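Local coordinates for capsid protein (PDB 2QUX) that self-assembles as dimers into a T=3 icosahedral capsid, binds packaging signals in the viral RNA and represses translation of the replicase, at residues Arg17-Ile22 with Gly40-Thr45. Residues are numbered along the deposited sequence; the frame is centred on the assembly and turned at random. Where two conformers were deposited one is given.
Sequences RTLTEI and GRLRLT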
ATOM      1  N   ARG G  17       5.235  -5.042  16.776  1.00 55.47           N
ATOM      2  CA  ARG G  17       5.339  -6.351  16.159  1.00 42.42           C
ATOM      3  C   ARG G  17       6.582  -6.388  15.273  1.00 41.25           C
ATOM      4  O   ARG G  17       6.685  -5.663  14.300  1.00 40.39           O
ATOM      5  CB  ARG G  17       4.058  -6.622  15.406  1.00 54.55           C
ATOM      6  CG  ARG G  17       2.874  -6.548  16.358  1.00 58.52           C
ATOM      7  CD  ARG G  17       1.656  -7.075  15.776  1.00 65.01           C
ATOM      8  NE  ARG G  17       1.674  -8.522  15.610  1.00 42.70           N
ATOM      9  CZ  ARG G  17       0.696  -9.185  14.997  1.00 43.07           C
ATOM     10  NH1 ARG G  17      -0.392  -8.546  14.560  1.00 56.94           N
ATOM     11  NH2 ARG G  17       0.786 -10.495  14.850  1.00 45.85           N
ATOM     12  N   THR G  18       7.540  -7.212  15.663  1.00 44.47           N
ATOM     13  CA  THR G  18       8.865  -7.207  15.078  1.00 48.18           C
ATOM     14  C   THR G  18       8.880  -8.305  14.029  1.00 38.32           C
ATOM     15  O   THR G  18       8.587  -9.466  14.338  1.00 38.94           O
ATOM     16  CB  THR G  18       9.928  -7.484  16.159  1.00 44.99           C
ATOM     17  OG1 THR G  18       9.719  -6.585  17.250  1.00 55.84           O
ATOM     18  CG2 THR G  18      11.340  -7.311  15.608  1.00 51.82           C
ATOM     19  N   LEU G  19       9.177  -7.928  12.795  1.00 35.09           N
ATOM     20  CA  LEU G  19       9.339  -8.889  11.715  1.00 41.03           C
ATOM     21  C   LEU G  19      10.842  -9.053  11.571  1.00 28.19           C
ATOM     22  O   LEU G  19      11.539  -8.079  11.350  1.00 34.13           O
ATOM     23  CB  LEU G  19       8.676  -8.392  10.426  1.00 41.80           C
ATOM     24  CG  LEU G  19       7.164  -8.607  10.305  1.00 45.78           C
ATOM     25  CD1 LEU G  19       6.408  -7.923  11.416  1.00 53.30           C
ATOM     26  CD2 LEU G  19       6.680  -8.110   8.961  1.00 29.62           C
ATOM     27  N   THR G  20      11.333 -10.270  11.758  1.00 39.44           N
ATOM     28  CA  THR G  20      12.769 -10.590  11.692  1.00 43.65           C
ATOM     29  C   THR G  20      13.091 -11.078  10.294  1.00 40.33           C
ATOM     30  O   THR G  20      12.319 -11.867   9.739  1.00 43.46           O
ATOM     31  CB  THR G  20      13.083 -11.710  12.683  1.00 54.32           C
ATOM     32  OG1 THR G  20      12.650 -11.304  13.992  1.00 46.12           O
ATOM     33  CG2 THR G  20      14.558 -12.039  12.677  1.00 40.44           C
ATOM     34  N   GLU G  21      14.206 -10.615   9.729  1.00 38.64           N
ATOM     35  CA  GLU G  21      14.640 -11.028   8.381  1.00 33.92           C
ATOM     36  C   GLU G  21      15.013 -12.500   8.407  1.00 45.01           C
ATOM     37  O   GLU G  21      15.808 -12.911   9.251  1.00 52.76           O
ATOM     38  CB  GLU G  21      15.866 -10.243   7.896  1.00 35.02           C
ATOM     39  CG  GLU G  21      16.260 -10.578   6.452  1.00 36.12           C
ATOM     40  CD  GLU G  21      17.219  -9.584   5.826  1.00 43.51           C
ATOM     41  OE1 GLU G  21      16.777  -8.776   4.980  1.00 53.07           O
ATOM     42  OE2 GLU G  21      18.424  -9.623   6.159  1.00 70.87           O
ATOM     43  N   ILE G  22      14.386 -13.266   7.512  1.00 50.31           N
ATOM     44  CA  ILE G  22      14.648 -14.705   7.378  0.50 39.15           C
ATOM     45  C   ILE G  22      15.242 -15.066   6.014  1.00 50.91           C
ATOM     46  O   ILE G  22      15.724 -16.189   5.817  1.00 54.96           O
ATOM     47  CB  ILE G  22      13.396 -15.571   7.711  0.50 42.83           C
ATOM     48  CG1 ILE G  22      12.221 -15.333   6.757  0.50 29.91           C
ATOM     49  CG2 ILE G  22      12.944 -15.316   9.151  0.50 43.29           C
ATOM     50  CD1 ILE G  22      11.173 -16.418   6.863  0.50 22.20           C
ATOM     51  N   GLY G  40       2.076 -20.047   9.285  1.00 42.13           N
ATOM     52  CA  GLY G  40       1.214 -18.865   9.249  1.00 29.93           C
ATOM     53  C   GLY G  40       1.718 -17.650  10.000  1.00 46.77           C
ATOM     54  O   GLY G  40       0.920 -16.814  10.443  1.00 37.21           O
ATOM     55  N   ARG G  41       3.036 -17.528  10.129  1.00 39.57           N
ATOM     56  CA  ARG G  41       3.624 -16.353  10.775  1.00 34.59           C
ATOM     57  C   ARG G  41       3.418 -15.158   9.873  1.00 39.60           C
ATOM     58  O   ARG G  41       3.349 -15.314   8.650  1.00 42.13           O
ATOM     59  CB  ARG G  41       5.103 -16.566  11.068  1.00 31.66           C
ATOM     60  CG  ARG G  41       5.315 -17.657  12.064  1.00 33.70           C
ATOM     61  CD  ARG G  41       6.774 -17.942  12.351  1.00 24.47           C
ATOM     62  NE  ARG G  41       6.890 -18.639  13.627  1.00 36.28           N
ATOM     63  CZ  ARG G  41       7.993 -18.796  14.351  1.00 26.30           C
ATOM     64  NH1 ARG G  41       9.174 -18.321  13.973  1.00 60.01           N
ATOM     65  NH2 ARG G  41       7.888 -19.469  15.487  1.00 37.92           N
ATOM     66  N   LEU G  42       3.232 -13.985  10.481  1.00 41.69           N
ATOM     67  CA  LEU G  42       3.037 -12.759   9.722  1.00 42.30           C
ATOM     68  C   LEU G  42       4.321 -12.561   8.923  1.00 34.41           C
ATOM     69  O   LEU G  42       5.403 -12.664   9.485  1.00 35.20           O
ATOM     70  CB  LEU G  42       2.774 -11.572  10.657  1.00 29.11           C
ATOM     71  CG  LEU G  42       2.564 -10.173  10.063  1.00 36.68           C
ATOM     72  CD1 LEU G  42       1.160 -10.038   9.479  1.00 36.33           C
ATOM     73  CD2 LEU G  42       2.835  -9.106  11.125  1.00 37.97           C
ATOM     74  N   ARG G  43       4.177 -12.312   7.621  1.00 36.37           N
ATOM     75  CA  ARG G  43       5.296 -12.264   6.694  1.00 32.43           C
ATOM     76  C   ARG G  43       5.253 -11.017   5.821  1.00 30.81           C
ATOM     77  O   ARG G  43       4.204 -10.688   5.297  1.00 25.71           O
ATOM     78  CB  ARG G  43       5.246 -13.506   5.808  1.00 40.99           C
ATOM     79  CG  ARG G  43       6.483 -13.739   4.970  1.00 48.73           C
ATOM     80  CD  ARG G  43       6.316 -14.954   4.091  1.00 48.16           C
ATOM     81  NE  ARG G  43       6.823 -16.155   4.752  1.00 55.09           N
ATOM     82  CZ  ARG G  43       7.817 -16.943   4.325  1.00 50.23           C
ATOM     83  NH1 ARG G  43       8.478 -16.726   3.181  1.00 51.18           N
ATOM     84  NH2 ARG G  43       8.161 -17.991   5.064  1.00 46.16           N
ATOM     85  N   LEU G  44       6.405 -10.359   5.647  1.00 24.50           N
ATOM     86  CA  LEU G  44       6.575  -9.262   4.700  1.00 32.52           C
ATOM     87  C   LEU G  44       7.601  -9.704   3.644  1.00 33.73           C
ATOM     88  O   LEU G  44       8.747  -9.994   3.983  1.00 33.92           O
ATOM     89  CB  LEU G  44       7.055  -7.978   5.406  1.00 25.32           C
ATOM     90  CG  LEU G  44       7.341  -6.771   4.501  1.00 23.33           C
ATOM     91  CD1 LEU G  44       6.023  -6.227   3.799  1.00 20.81           C
ATOM     92  CD2 LEU G  44       8.065  -5.719   5.278  1.00 24.38           C
ATOM     93  N   THR G  45       7.175  -9.769   2.382  1.00 39.81           N
ATOM     94  CA  THR G  45       8.076  -9.994   1.256  1.00 28.45           C
ATOM     95  C   THR G  45       8.275  -8.667   0.538  1.00 27.77           C
ATOM     96  O   THR G  45       7.315  -7.986   0.262  1.00 33.87           O
ATOM     97  CB  THR G  45       7.529 -11.050   0.296  1.00 30.50           C
ATOM     98  OG1 THR G  45       7.183 -12.208   1.055  1.00 34.55           O
ATOM     99  CG2 THR G  45       8.602 -11.430  -0.785  1.00 36.51           C
TER
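The guanidinium group of Arg17 presents one face to an apolar methyl across this contact: Leu42 CD2 lies over its plane, 4.4 Å from Arg17 CZ. The contact belongs to the antiparallel sheet of the levivirus coat protein fold, where strand 28-32 lies between strands 15-24 and 43-50 in sheet order. In one of two conformers of Ile22, its CD1 lies over the Arg43 guanidinium plane, 3.8 Å from Arg43 NH2, a contact that is doubtful for the other conformer. Charged partners come from outside the two segments: Glu33 forms a salt bridge with Arg17 NH2, and Glu32, at the end of strand 28-32, forms one with Arg43 NH2. No hydrogen bond joins residues 17-22 to 40-45, and leucine side chains bridge them instead; residues 17-22 and 42-44 run at 64° to each other, and the nearest CA atoms, of Leu19 and Arg43, are 7.3 Å apart.

The buried Leu19 divides its methyls between two leucines. CD1 reaches Leu42 CD2 at 3.8 Å, while CD2 goes to the backbone end of Leu44, whose side chain it meets nearly at a right angle. Leu103 of the second subunit packs on Arg17 and Leu42, and its Leu107 on Leu44, which ties this small apolar cluster to the dimer interface. Arg43, an RNA-binding residue, starts out away from strand 15-24, but a bend at chi3 (-92°) brings its end nearer. In the apolar cluster, the tightest approach is that of Leu19 CD2 to Leu44 CB, at 3.6 Å.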